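Local atomic coordinates of malate oxidoreductase (Thermotoga maritima, PDB entry 1VL6), a protein that probably catalyses the NAD-dependent oxidative decarboxylation of malate to pyruvate and carbon dioxide. Residues A[66-71]-A[130-135]; A[217-222]-A[246-251]; A[269-274]-A[297-302]. All coordinates share one frame; numbering follows the deposited sequence.

Contact 1: A[66-71]-A[130-135]; sequences TSRWNT and SLEPSF
Two loops of the malic enzyme N-terminal domain meet where R68, in the short 3-10 piece 68-69, reaches the 3-10 turn 132-134; each loop runs into a strand of the parallel sheet. The R68 guanidinium group meets backbone carbonyls of segment 130-135. NH2 donates to E132 O at 2.9 Å. This oxygen lies at the guanidinium edge, tilted 23° from its plane, and NH2 sits above the carbonyl plane rather than on a lone pair. NE makes weak, bent bonds to the same E132 O (3.3 Å) and to F135 O (2.8 Å). CD rests against P133 O. One side chain thus grips a carbonyl at the start of the turn, E132 O, and one just past it, F135 O. CG of R68 is anti to the backbone N (chi1 -174°), and a bend at chi2 carries the chain across to the carbonyls. The other terminal nitrogen, NH1, bonds to T62 OG1, so both ends of the group are held. The start of the arm is fixed too, by an ST turn in which R68 N donates to T66 OG1 at 3.0 Å. E132 turns its carboxylate to N160 N. Its OE2 is 4.5 Å from R68 NH2, too far for a salt bridge. T71 adds a weak bond, OG1 to S134 O at 3.5 Å, and OG1 also touches CD1 of the F135 ring. S134 OG bonds to C115 N of the second subunit, and the F135 ring meets that of F112 of the second subunit. T71 opens strand 71-76, which neighbours strand 137-140 in the sheet. The contact therefore lies where helix 62-65 and helix 121-130 lead into adjacent strands, with strand 110-115 beside T71 and F135.

Contact 2: A[217-222]-A[246-251]; sequences KNVVAV and RITNPE
V219 and N249 join the two backbones by a single direct bond, N249 N to V219 O at 2.9 Å, with the donor nearly in line with the C=O. Residues 217-221 and 248-251 run 106° apart, so the loop passes across the strand and does not pair along it. N249 takes the left-handed helical conformation. Two waters widen the link. One accepts from A221 N and donates to T248 OG1, which also bonds to I244 O. The other accepts from E251 N and lies 2.6 Å from N218 OD1 and 2.8 Å from N249 OD1. N249 ND2 turns to L253 O. T248 CB sits 3.3 Å from V219 O, and its CG2 meets V219 CG1 at 4.2 Å. N218 holds its CG anti to the backbone N (chi1 -165°), which brings the amide to P250 and E251. OD1 lies against P250 CD at 3.4 Å. ND2 donates weakly to E251 OE1, with amide and carboxylate planes 81° apart. V219 and T248 also pack on V208 of helix 202-214. Strand 194-198, this helix and strand 218-223 form a beta-alpha-beta crossover. Loop 246-251, after helix 239-246, crosses the second strand of that unit. This is consistent with a Rossmann-type domain, as is the glycine-rich pattern at G199, G201 and G204.

Contact 3: A[269-274]-A[297-302]; sequences GVSRGN and VPEIDP
The E299 carboxylate meets S271 through OE2. The S271 hydroxyl OG donates to it at 2.6 Å, and S271 N adds a weak, bent bond; the modelled place of OE2 is not fully certain. The other oxygen, OE1, takes a bond from A294 N. The second flat group is the N274 amide. Its ND2 lies 3.7 Å from V297 CG1, the two side chains crossing at about a right angle. Its OD1 accepts from a water that also donates to P298 O. The chi2 bend of E299 (89°) turns the carboxylate back toward segment 269-274, although the bond to CB points away overall. With an alanine here, A294 N and the S271 hydroxyl would probably both be left without their carboxylate partner, and the two loops would lose that tie. Both segments lie in loops that follow neighbouring parallel strands, 266-269 and 289-292. In a Rossmann-type domain the dinucleotide usually binds at the C-terminal ends of the strands. V270 packs on A203, inside the glycine-rich pattern, which is consistent with a dinucleotide site. The backbones also bind directly. N274 N donates to P298 O at 3.0 Å in a nearly straight bond (172°). G273 CA gives a CA-H...O contact to the same oxygen, and E299 CA gives one to R272 O at 3.3 Å. Beyond them D301 is the N-cap of helix 302-307, its OD2 taking L304 N.

In the fold
The three contacts follow one another along the chain, each closing before the next opens. Contact 1 belongs to the N-terminal domain and its four-stranded parallel sheet. Contacts 2 and 3 belong to the NAD binding domain and its mixed sheet, on the other side of the chain's centre. The centre of contact 1 is about 41 Å from that of contact 2 and 39 Å from that of contact 3. Contacts 2 and 3 have centres about 21 Å apart and nearest atoms about 6 Å apart, without touching. Helix 202-214 packs against both. Other subunits reach contact 1 alone, so it ties into the tetramer, while contacts 2 and 3 both lie in loops and strand ends of the NAD binding domain.

Contact 1: A[66-71]-A[130-135]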
ATOM      1  N   THR A  66      18.704   4.339   0.816  1.00 63.74           N
ATOM      2  CA  THR A  66      17.841   3.407   1.552  1.00 63.30           C
ATOM      3  C   THR A  66      16.678   4.141   2.170  1.00 63.00           C
ATOM      4  O   THR A  66      16.522   5.336   1.993  1.00 62.51           O
ATOM      5  CB  THR A  66      18.632   2.714   2.684  1.00 67.77           C
ATOM      6  OG1 THR A  66      18.887   3.639   3.758  1.00 61.79           O
ATOM      7  CG2 THR A  66      20.016   2.258   2.200  1.00 69.56           C
ATOM      8  N   SER A  67      15.876   3.406   2.922  1.00 63.80           N
ATOM      9  CA  SER A  67      14.754   3.963   3.628  1.00 63.83           C
ATOM     10  C   SER A  67      15.140   4.567   4.962  1.00 63.90           C
ATOM     11  O   SER A  67      14.273   5.069   5.685  1.00 63.85           O
ATOM     12  CB  SER A  67      13.751   2.854   3.901  1.00 64.08           C
ATOM     13  OG  SER A  67      13.355   2.215   2.700  1.00 71.25           O
ATOM     14  N   ARG A  68      16.421   4.519   5.313  1.00 62.61           N
ATOM     15  CA  ARG A  68      16.863   4.955   6.633  1.00 62.50           C
ATOM     16  C   ARG A  68      16.403   6.370   6.983  1.00 62.79           C
ATOM     17  O   ARG A  68      16.206   6.674   8.148  1.00 63.57           O
ATOM     18  CB  ARG A  68      18.379   4.875   6.711  1.00 60.80           C
ATOM     19  CG  ARG A  68      18.932   5.163   8.051  1.00 63.50           C
ATOM     20  CD  ARG A  68      20.135   4.354   8.367  1.00 68.11           C
ATOM     21  NE  ARG A  68      20.722   4.691   9.651  1.00 59.48           N
ATOM     22  CZ  ARG A  68      21.720   5.524   9.829  1.00 64.12           C
ATOM     23  NH1 ARG A  68      22.277   6.138   8.797  1.00 64.60           N
ATOM     24  NH2 ARG A  68      22.176   5.741  11.059  1.00 65.72           N
ATOM     25  N   TRP A  69      16.231   7.213   5.969  1.00 61.48           N
ATOM     26  CA  TRP A  69      15.828   8.607   6.145  1.00 62.52           C
ATOM     27  C   TRP A  69      14.457   8.747   6.794  1.00 62.46           C
ATOM     28  O   TRP A  69      14.083   9.824   7.278  1.00 62.34           O
ATOM     29  CB  TRP A  69      15.834   9.351   4.800  1.00 60.01           C
ATOM     30  CG  TRP A  69      14.777   8.888   3.896  1.00 63.70           C
ATOM     31  CD1 TRP A  69      14.837   7.811   3.065  1.00 64.80           C
ATOM     32  CD2 TRP A  69      13.462   9.456   3.727  1.00 62.59           C
ATOM     33  NE1 TRP A  69      13.642   7.665   2.407  1.00 70.22           N
ATOM     34  CE2 TRP A  69      12.785   8.666   2.787  1.00 65.98           C
ATOM     35  CE3 TRP A  69      12.786  10.543   4.297  1.00 66.83           C
ATOM     36  CZ2 TRP A  69      11.473   8.912   2.411  1.00 64.17           C
ATOM     37  CZ3 TRP A  69      11.504  10.802   3.918  1.00 64.38           C
ATOM     38  CH2 TRP A  69      10.853   9.990   2.981  1.00 68.25           C
ATOM     39  N   ASN A  70      13.707   7.655   6.797  1.00 61.72           N
ATOM     40  CA  ASN A  70      12.336   7.682   7.245  1.00 61.18           C
ATOM     41  C   ASN A  70      11.939   6.453   8.047  1.00 61.04           C
ATOM     42  O   ASN A  70      10.753   6.173   8.145  1.00 63.58           O
ATOM     43  CB  ASN A  70      11.453   7.858   6.011  1.00 60.02           C
ATOM     44  CG  ASN A  70      10.014   8.137   6.351  1.00 67.21           C
ATOM     45  OD1 ASN A  70       9.691   9.061   7.094  1.00 65.34           O
ATOM     46  ND2 ASN A  70       9.130   7.312   5.810  1.00 72.53           N
ATOM     47  N   THR A  71      12.890   5.719   8.625  1.00 62.40           N
ATOM     48  CA  THR A  71      12.523   4.575   9.482  1.00 66.09           C
ATOM     49  C   THR A  71      12.874   4.807  10.926  1.00 64.68           C
ATOM     50  O   THR A  71      13.847   5.442  11.250  1.00 67.69           O
ATOM     51  CB  THR A  71      13.139   3.237   9.018  1.00 67.87           C
ATOM     52  OG1 THR A  71      14.565   3.272   9.115  1.00 75.89           O
ATOM     53  CG2 THR A  71      12.868   2.998   7.549  1.00 67.51           C
ATOM     54  N   SER A 130      23.576  -0.899  18.804  1.00 60.07           N
ATOM     55  CA  SER A 130      23.963  -1.783  17.731  1.00 60.93           C
ATOM     56  C   SER A 130      23.037  -1.660  16.539  1.00 62.74           C
ATOM     57  O   SER A 130      23.413  -2.059  15.442  1.00 64.39           O
ATOM     58  CB  SER A 130      23.978  -3.234  18.206  1.00 60.07           C
ATOM     59  OG  SER A 130      22.678  -3.790  18.353  1.00 59.16           O
ATOM     60  N   LEU A 131      21.842  -1.102  16.755  1.00 61.54           N
ATOM     61  CA  LEU A 131      20.848  -0.963  15.717  1.00 60.67           C
ATOM     62  C   LEU A 131      20.988   0.312  14.947  1.00 60.84           C
ATOM     63  O   LEU A 131      20.275   0.494  13.977  1.00 61.91           O
ATOM     64  CB  LEU A 131      19.433  -0.997  16.314  1.00 63.77           C
ATOM     65  CG  LEU A 131      19.037  -2.232  17.136  1.00 64.18           C
ATOM     66  CD1 LEU A 131      17.664  -2.039  17.684  1.00 63.03           C
ATOM     67  CD2 LEU A 131      19.128  -3.553  16.341  1.00 61.05           C
ATOM     68  N   GLU A 132      21.925   1.177  15.325  1.00 61.34           N
ATOM     69  CA  GLU A 132      22.003   2.482  14.689  1.00 61.59           C
ATOM     70  C   GLU A 132      22.034   2.477  13.158  1.00 63.29           C
ATOM     71  O   GLU A 132      21.398   3.335  12.554  1.00 64.93           O
ATOM     72  CB  GLU A 132      23.191   3.280  15.197  1.00 61.47           C
ATOM     73  CG  GLU A 132      23.148   4.725  14.698  1.00 65.28           C
ATOM     74  CD  GLU A 132      24.060   5.661  15.420  1.00 62.49           C
ATOM     75  OE1 GLU A 132      24.430   5.372  16.573  1.00 66.29           O
ATOM     76  OE2 GLU A 132      24.378   6.697  14.819  1.00 71.94           O
ATOM     77  N   PRO A 133      22.770   1.559  12.522  1.00 63.59           N
ATOM     78  CA  PRO A 133      22.833   1.541  11.066  1.00 64.22           C
ATOM     79  C   PRO A 133      21.520   1.259  10.388  1.00 63.80           C
ATOM     80  O   PRO A 133      21.367   1.556   9.207  1.00 63.34           O
ATOM     81  CB  PRO A 133      23.841   0.401  10.757  1.00 65.14           C
ATOM     82  CG  PRO A 133      24.610   0.244  11.980  1.00 64.20           C
ATOM     83  CD  PRO A 133      23.620   0.493  13.086  1.00 62.86           C
ATOM     84  N   SER A 134      20.575   0.683  11.120  1.00 66.35           N
ATOM     85  CA  SER A 134      19.314   0.238  10.516  1.00 66.27           C
ATOM     86  C   SER A 134      18.163   1.243  10.600  1.00 65.70           C
ATOM     87  O   SER A 134      17.099   1.023   9.985  1.00 66.18           O
ATOM     88  CB  SER A 134      18.913  -1.107  11.149  1.00 68.34           C
ATOM     89  OG  SER A 134      19.974  -2.054  10.971  1.00 70.65           O
ATOM     90  N   PHE A 135      18.375   2.347  11.327  1.00 65.95           N
ATOM     91  CA  PHE A 135      17.302   3.325  11.560  1.00 64.23           C
ATOM     92  C   PHE A 135      17.744   4.751  11.462  1.00 63.94           C
ATOM     93  O   PHE A 135      18.895   5.074  11.683  1.00 62.53           O
ATOM     94  CB  PHE A 135      16.688   3.104  12.926  1.00 65.77           C
ATOM     95  CG  PHE A 135      16.099   1.746  13.084  1.00 68.95           C
ATOM     96  CD1 PHE A 135      14.894   1.450  12.527  1.00 64.06           C
ATOM     97  CD2 PHE A 135      16.792   0.747  13.756  1.00 72.06           C
ATOM     98  CE1 PHE A 135      14.374   0.182  12.664  1.00 71.98           C
ATOM     99  CE2 PHE A 135      16.280  -0.504  13.888  1.00 66.72           C
ATOM    100  CZ  PHE A 135      15.079  -0.794  13.320  1.00 68.90           C
TER

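Contact 2: A[217-222]-A[246-251]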
ATOM      1  N   LYS A 217       8.713  28.891  39.617  1.00 62.17           N
ATOM      2  CA  LYS A 217       9.660  28.932  40.693  1.00 63.43           C
ATOM      3  C   LYS A 217       9.197  28.072  41.826  1.00 64.28           C
ATOM      4  O   LYS A 217       9.991  27.369  42.407  1.00 69.76           O
ATOM      5  CB  LYS A 217      10.016  30.393  41.077  1.00 65.34           C
ATOM      6  CG  LYS A 217      10.742  31.133  39.880  1.00 68.54           C
ATOM      7  CD  LYS A 217      11.884  32.072  40.243  1.00 75.82           C
ATOM      8  CE  LYS A 217      12.681  32.519  38.985  1.00 78.63           C
ATOM      9  NZ  LYS A 217      13.198  31.390  38.070  1.00 76.65           N
ATOM     10  N   ASN A 218       7.916  28.055  42.122  1.00 64.00           N
ATOM     11  CA  ASN A 218       7.414  27.203  43.167  1.00 63.57           C
ATOM     12  C   ASN A 218       6.801  25.886  42.661  1.00 63.07           C
ATOM     13  O   ASN A 218       5.597  25.713  42.615  1.00 64.02           O
ATOM     14  CB  ASN A 218       6.426  27.977  44.014  1.00 61.96           C
ATOM     15  CG  ASN A 218       6.154  27.278  45.305  1.00 65.76           C
ATOM     16  OD1 ASN A 218       6.717  26.200  45.561  1.00 63.34           O
ATOM     17  ND2 ASN A 218       5.303  27.869  46.133  1.00 67.23           N
ATOM     18  N   VAL A 219       7.655  24.952  42.302  1.00 61.70           N
ATOM     19  CA  VAL A 219       7.202  23.615  41.939  1.00 60.33           C
ATOM     20  C   VAL A 219       7.335  22.732  43.162  1.00 59.44           C
ATOM     21  O   VAL A 219       8.373  22.715  43.806  1.00 56.64           O
ATOM     22  CB  VAL A 219       8.038  22.996  40.837  1.00 58.46           C
ATOM     23  CG1 VAL A 219       7.528  21.607  40.492  1.00 66.34           C
ATOM     24  CG2 VAL A 219       8.046  23.885  39.584  1.00 64.83           C
ATOM     25  N   VAL A 220       6.268  22.012  43.477  1.00 60.45           N
ATOM     26  CA  VAL A 220       6.264  21.113  44.613  1.00 61.45           C
ATOM     27  C   VAL A 220       6.014  19.703  44.104  1.00 61.28           C
ATOM     28  O   VAL A 220       4.948  19.430  43.562  1.00 62.56           O
ATOM     29  CB  VAL A 220       5.195  21.530  45.623  1.00 61.51           C
ATOM     30  CG1 VAL A 220       5.192  20.601  46.822  1.00 69.31           C
ATOM     31  CG2 VAL A 220       5.446  22.966  46.083  1.00 62.40           C
ATOM     32  N   ALA A 221       7.014  18.851  44.265  1.00 58.77           N
ATOM     33  CA  ALA A 221       6.987  17.474  43.813  1.00 59.27           C
ATOM     34  C   ALA A 221       6.470  16.551  44.920  1.00 60.66           C
ATOM     35  O   ALA A 221       6.837  16.692  46.103  1.00 59.04           O
ATOM     36  CB  ALA A 221       8.376  17.045  43.447  1.00 59.06           C
ATOM     37  N   VAL A 222       5.640  15.585  44.538  1.00 60.49           N
ATOM     38  CA  VAL A 222       5.035  14.674  45.513  1.00 60.53           C
ATOM     39  C   VAL A 222       5.009  13.274  44.921  1.00 61.39           C
ATOM     40  O   VAL A 222       4.747  13.109  43.734  1.00 62.92           O
ATOM     41  CB  VAL A 222       3.606  15.130  45.866  1.00 59.01           C
ATOM     42  CG1 VAL A 222       3.153  14.544  47.168  1.00 56.03           C
ATOM     43  CG2 VAL A 222       3.532  16.646  45.926  1.00 58.16           C
ATOM     44  N   ARG A 246      16.062  18.647  45.297  1.00 60.17           N
ATOM     45  CA  ARG A 246      17.050  19.715  45.392  1.00 60.71           C
ATOM     46  C   ARG A 246      16.757  20.930  44.523  1.00 61.87           C
ATOM     47  O   ARG A 246      17.269  21.999  44.774  1.00 63.05           O
ATOM     48  CB  ARG A 246      18.417  19.193  45.049  1.00 59.41           C
ATOM     49  CG  ARG A 246      18.943  18.373  46.153  1.00 61.74           C
ATOM     50  CD  ARG A 246      19.999  17.437  45.713  1.00 63.56           C
ATOM     51  NE  ARG A 246      20.780  17.062  46.871  1.00 67.27           N
ATOM     52  CZ  ARG A 246      21.462  15.955  46.963  1.00 65.92           C
ATOM     53  NH1 ARG A 246      21.478  15.095  45.959  1.00 77.05           N
ATOM     54  NH2 ARG A 246      22.135  15.706  48.064  1.00 73.22           N
ATOM     55  N   ILE A 247      15.924  20.772  43.509  1.00 61.58           N
ATOM     56  CA  ILE A 247      15.608  21.906  42.667  1.00 60.34           C
ATOM     57  C   ILE A 247      14.174  22.319  42.831  1.00 60.87           C
ATOM     58  O   ILE A 247      13.679  23.081  42.014  1.00 60.98           O
ATOM     59  CB  ILE A 247      15.893  21.607  41.170  1.00 61.53           C
ATOM     60  CG1 ILE A 247      15.185  20.301  40.731  1.00 57.28           C
ATOM     61  CG2 ILE A 247      17.395  21.602  40.931  1.00 55.02           C
ATOM     62  CD1 ILE A 247      15.299  19.984  39.265  1.00 58.55           C
ATOM     63  N   THR A 248      13.514  21.868  43.897  1.00 61.45           N
ATOM     64  CA  THR A 248      12.065  22.152  44.079  1.00 61.49           C
ATOM     65  C   THR A 248      11.764  22.642  45.466  1.00 60.21           C
ATOM     66  O   THR A 248      12.637  22.772  46.278  1.00 59.24           O
ATOM     67  CB  THR A 248      11.178  20.936  43.806  1.00 62.74           C
ATOM     68  OG1 THR A 248      11.732  19.799  44.452  1.00 62.77           O
ATOM     69  CG2 THR A 248      11.150  20.618  42.327  1.00 62.47           C
ATOM     70  N   ASN A 249      10.509  22.949  45.698  1.00 60.63           N
ATOM     71  CA  ASN A 249       9.995  23.261  47.014  1.00 59.58           C
ATOM     72  C   ASN A 249      10.747  24.357  47.751  1.00 60.18           C
ATOM     73  O   ASN A 249      11.316  24.129  48.827  1.00 60.26           O
ATOM     74  CB  ASN A 249       9.941  21.985  47.809  1.00 58.08           C
ATOM     75  CG  ASN A 249       9.165  22.137  49.056  1.00 62.77           C
ATOM     76  OD1 ASN A 249       8.355  23.075  49.208  1.00 69.10           O
ATOM     77  ND2 ASN A 249       9.378  21.216  49.971  1.00 56.69           N
ATOM     78  N   PRO A 250      10.746  25.553  47.178  1.00 60.26           N
ATOM     79  CA  PRO A 250      11.454  26.704  47.764  1.00 61.38           C
ATOM     80  C   PRO A 250      11.013  27.088  49.169  1.00 61.21           C
ATOM     81  O   PRO A 250      11.883  27.445  49.990  1.00 60.19           O
ATOM     82  CB  PRO A 250      11.159  27.849  46.796  1.00 61.64           C
ATOM     83  CG  PRO A 250      10.055  27.355  45.891  1.00 60.81           C
ATOM     84  CD  PRO A 250      10.121  25.888  45.896  1.00 62.58           C
ATOM     85  N   GLU A 251       9.704  27.010  49.424  1.00 62.00           N
ATOM     86  CA  GLU A 251       9.132  27.234  50.756  1.00 64.96           C
ATOM     87  C   GLU A 251       9.488  26.130  51.741  1.00 65.67           C
ATOM     88  O   GLU A 251       9.199  26.261  52.932  1.00 66.82           O
ATOM     89  CB  GLU A 251       7.595  27.340  50.728  1.00 64.41           C
ATOM     90  CG  GLU A 251       7.033  28.591  50.077  1.00 67.46           C
ATOM     91  CD  GLU A 251       5.563  28.458  49.679  1.00 72.91           C
ATOM     92  OE1 GLU A 251       5.096  27.328  49.383  1.00 98.02           O
ATOM     93  OE2 GLU A 251       4.861  29.496  49.604  1.00 89.20           O
TER
HETATM   94  O   HOH W   1       7.537  25.466  47.906  1.00 45.11           O
HETATM   95  O   HOH W   2       9.307  19.229  46.041  1.00 39.32           O

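Contact 3: A[269-274]-A[297-302]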
ATOM      1  N   GLY A 269      -0.975  15.718  37.988  1.00 65.60           N
ATOM      2  CA  GLY A 269      -0.867  14.365  38.442  1.00 64.26           C
ATOM      3  C   GLY A 269      -0.651  13.411  37.311  1.00 63.93           C
ATOM      4  O   GLY A 269      -1.387  13.401  36.310  1.00 63.44           O
ATOM      5  N   VAL A 270       0.349  12.566  37.499  1.00 65.69           N
ATOM      6  CA  VAL A 270       0.755  11.617  36.492  1.00 65.97           C
ATOM      7  C   VAL A 270       1.055  10.387  37.348  1.00 66.41           C
ATOM      8  O   VAL A 270       2.176   9.937  37.419  1.00 66.85           O
ATOM      9  CB  VAL A 270       1.863  12.413  35.696  1.00 66.37           C
ATOM     10  CG1 VAL A 270       3.249  12.315  36.252  1.00 70.04           C
ATOM     11  CG2 VAL A 270       1.800  12.227  34.254  1.00 74.71           C
ATOM     12  N   SER A 271       0.001   9.887  38.031  1.00 65.62           N
ATOM     13  CA  SER A 271       0.122   8.994  39.177  1.00 64.25           C
ATOM     14  C   SER A 271      -0.984   7.917  39.280  1.00 64.10           C
ATOM     15  O   SER A 271      -1.034   7.035  38.495  1.00 66.03           O
ATOM     16  CB  SER A 271       0.210   9.842  40.477  1.00 64.69           C
ATOM     17  OG  SER A 271      -1.026  10.493  40.852  1.00 64.37           O
ATOM     18  N   ARG A 272      -1.830   7.959  40.286  1.00 64.42           N
ATOM     19  CA  ARG A 272      -2.835   6.920  40.480  1.00 66.58           C
ATOM     20  C   ARG A 272      -4.270   7.479  40.483  1.00 65.61           C
ATOM     21  O   ARG A 272      -4.499   8.699  40.488  1.00 67.29           O
ATOM     22  CB  ARG A 272      -2.558   6.202  41.795  1.00 68.51           C
ATOM     23  CG  ARG A 272      -1.217   5.446  41.761  1.00 76.56           C
ATOM     24  CD  ARG A 272      -0.811   4.863  43.087  1.00 87.20           C
ATOM     25  NE  ARG A 272      -0.819   5.895  44.130  1.00 95.96           N
ATOM     26  CZ  ARG A 272      -1.657   5.933  45.180  1.00100.24           C
ATOM     27  NH1 ARG A 272      -2.584   4.986  45.374  1.00 98.93           N
ATOM     28  NH2 ARG A 272      -1.561   6.936  46.051  1.00 98.00           N
ATOM     29  N   GLY A 273      -5.239   6.582  40.460  1.00 63.20           N
ATOM     30  CA  GLY A 273      -6.639   6.994  40.324  1.00 62.04           C
ATOM     31  C   GLY A 273      -7.325   7.323  41.658  1.00 61.81           C
ATOM     32  O   GLY A 273      -7.014   6.756  42.713  1.00 59.00           O
ATOM     33  N   ASN A 274      -8.249   8.279  41.584  1.00 62.49           N
ATOM     34  CA  ASN A 274      -9.070   8.674  42.711  1.00 62.63           C
ATOM     35  C   ASN A 274      -8.297   8.918  43.998  1.00 61.00           C
ATOM     36  O   ASN A 274      -8.631   8.380  45.022  1.00 64.28           O
ATOM     37  CB  ASN A 274     -10.231   7.663  42.898  1.00 61.41           C
ATOM     38  CG  ASN A 274     -11.175   7.634  41.682  1.00 65.68           C
ATOM     39  OD1 ASN A 274     -11.567   8.675  41.154  1.00 64.30           O
ATOM     40  ND2 ASN A 274     -11.525   6.433  41.228  1.00 64.79           N
ATOM     41  N   VAL A 297      -7.516   5.615  35.104  1.00 64.44           N
ATOM     42  CA  VAL A 297      -8.431   6.393  35.925  1.00 63.31           C
ATOM     43  C   VAL A 297      -7.754   7.676  36.408  1.00 65.04           C
ATOM     44  O   VAL A 297      -6.670   7.603  36.985  1.00 70.23           O
ATOM     45  CB  VAL A 297      -8.789   5.685  37.157  1.00 64.34           C
ATOM     46  CG1 VAL A 297      -9.867   6.475  37.896  1.00 58.63           C
ATOM     47  CG2 VAL A 297      -9.231   4.268  36.840  1.00 68.09           C
ATOM     48  N   PRO A 298      -8.358   8.849  36.200  1.00 64.06           N
ATOM     49  CA  PRO A 298      -7.732  10.100  36.673  1.00 63.70           C
ATOM     50  C   PRO A 298      -7.655  10.209  38.185  1.00 64.85           C
ATOM     51  O   PRO A 298      -8.438   9.551  38.873  1.00 64.91           O
ATOM     52  CB  PRO A 298      -8.640  11.192  36.091  1.00 59.53           C
ATOM     53  CG  PRO A 298      -9.328  10.507  34.923  1.00 52.82           C
ATOM     54  CD  PRO A 298      -9.591   9.136  35.431  1.00 61.30           C
ATOM     55  N   GLU A 299      -6.713  11.046  38.669  1.00 65.15           N
ATOM     56  CA  GLU A 299      -6.523  11.302  40.097  1.00 64.40           C
ATOM     57  C   GLU A 299      -7.820  11.782  40.788  1.00 62.95           C
ATOM     58  O   GLU A 299      -8.044  11.500  41.981  1.00 60.59           O
ATOM     59  CB  GLU A 299      -5.396  12.307  40.345  1.00 64.36           C
ATOM     60  CG  GLU A 299      -4.006  11.683  40.233  1.00 70.14           C
ATOM     61  CD  GLU A 299      -3.418  11.713  38.823  1.00 70.86           C
ATOM     62  OE1 GLU A 299      -4.180  11.941  37.865  1.00 63.57           O
ATOM     63  OE2 GLU A 299      -2.180  11.481  38.683  1.00 74.01           O
ATOM     64  N   ILE A 300      -8.666  12.489  40.034  1.00 61.07           N
ATOM     65  CA  ILE A 300     -10.014  12.785  40.497  1.00 60.63           C
ATOM     66  C   ILE A 300     -10.928  12.791  39.326  1.00 60.55           C
ATOM     67  O   ILE A 300     -10.500  13.165  38.257  1.00 61.25           O
ATOM     68  CB  ILE A 300     -10.066  14.134  41.214  1.00 60.60           C
ATOM     69  CG1 ILE A 300     -11.491  14.436  41.682  1.00 57.45           C
ATOM     70  CG2 ILE A 300      -9.574  15.226  40.304  1.00 65.51           C
ATOM     71  CD1 ILE A 300     -11.574  15.661  42.625  1.00 64.03           C
ATOM     72  N   ASP A 301     -12.175  12.358  39.512  1.00 60.89           N
ATOM     73  CA  ASP A 301     -13.135  12.355  38.431  1.00 62.51           C
ATOM     74  C   ASP A 301     -13.290  13.787  37.943  1.00 63.90           C
ATOM     75  O   ASP A 301     -13.387  14.688  38.747  1.00 66.31           O
ATOM     76  CB  ASP A 301     -14.474  11.802  38.880  1.00 64.08           C
ATOM     77  CG  ASP A 301     -15.532  11.922  37.802  1.00 70.10           C
ATOM     78  OD1 ASP A 301     -15.469  11.184  36.781  1.00 70.35           O
ATOM     79  OD2 ASP A 301     -16.433  12.778  37.882  1.00 78.56           O
ATOM     80  N   PRO A 302     -13.235  14.010  36.638  1.00 64.96           N
ATOM     81  CA  PRO A 302     -13.285  15.377  36.109  1.00 64.50           C
ATOM     82  C   PRO A 302     -14.548  16.138  36.441  1.00 63.48           C
ATOM     83  O   PRO A 302     -14.467  17.308  36.790  1.00 64.84           O
ATOM     84  CB  PRO A 302     -13.123  15.202  34.590  1.00 64.02           C
ATOM     85  CG  PRO A 302     -12.559  13.823  34.385  1.00 64.81           C
ATOM     86  CD  PRO A 302     -13.038  13.001  35.570  1.00 65.95           C
TER
HETATM   87  O   HOH W   3     -11.362   9.428  38.327  1.00 49.40           O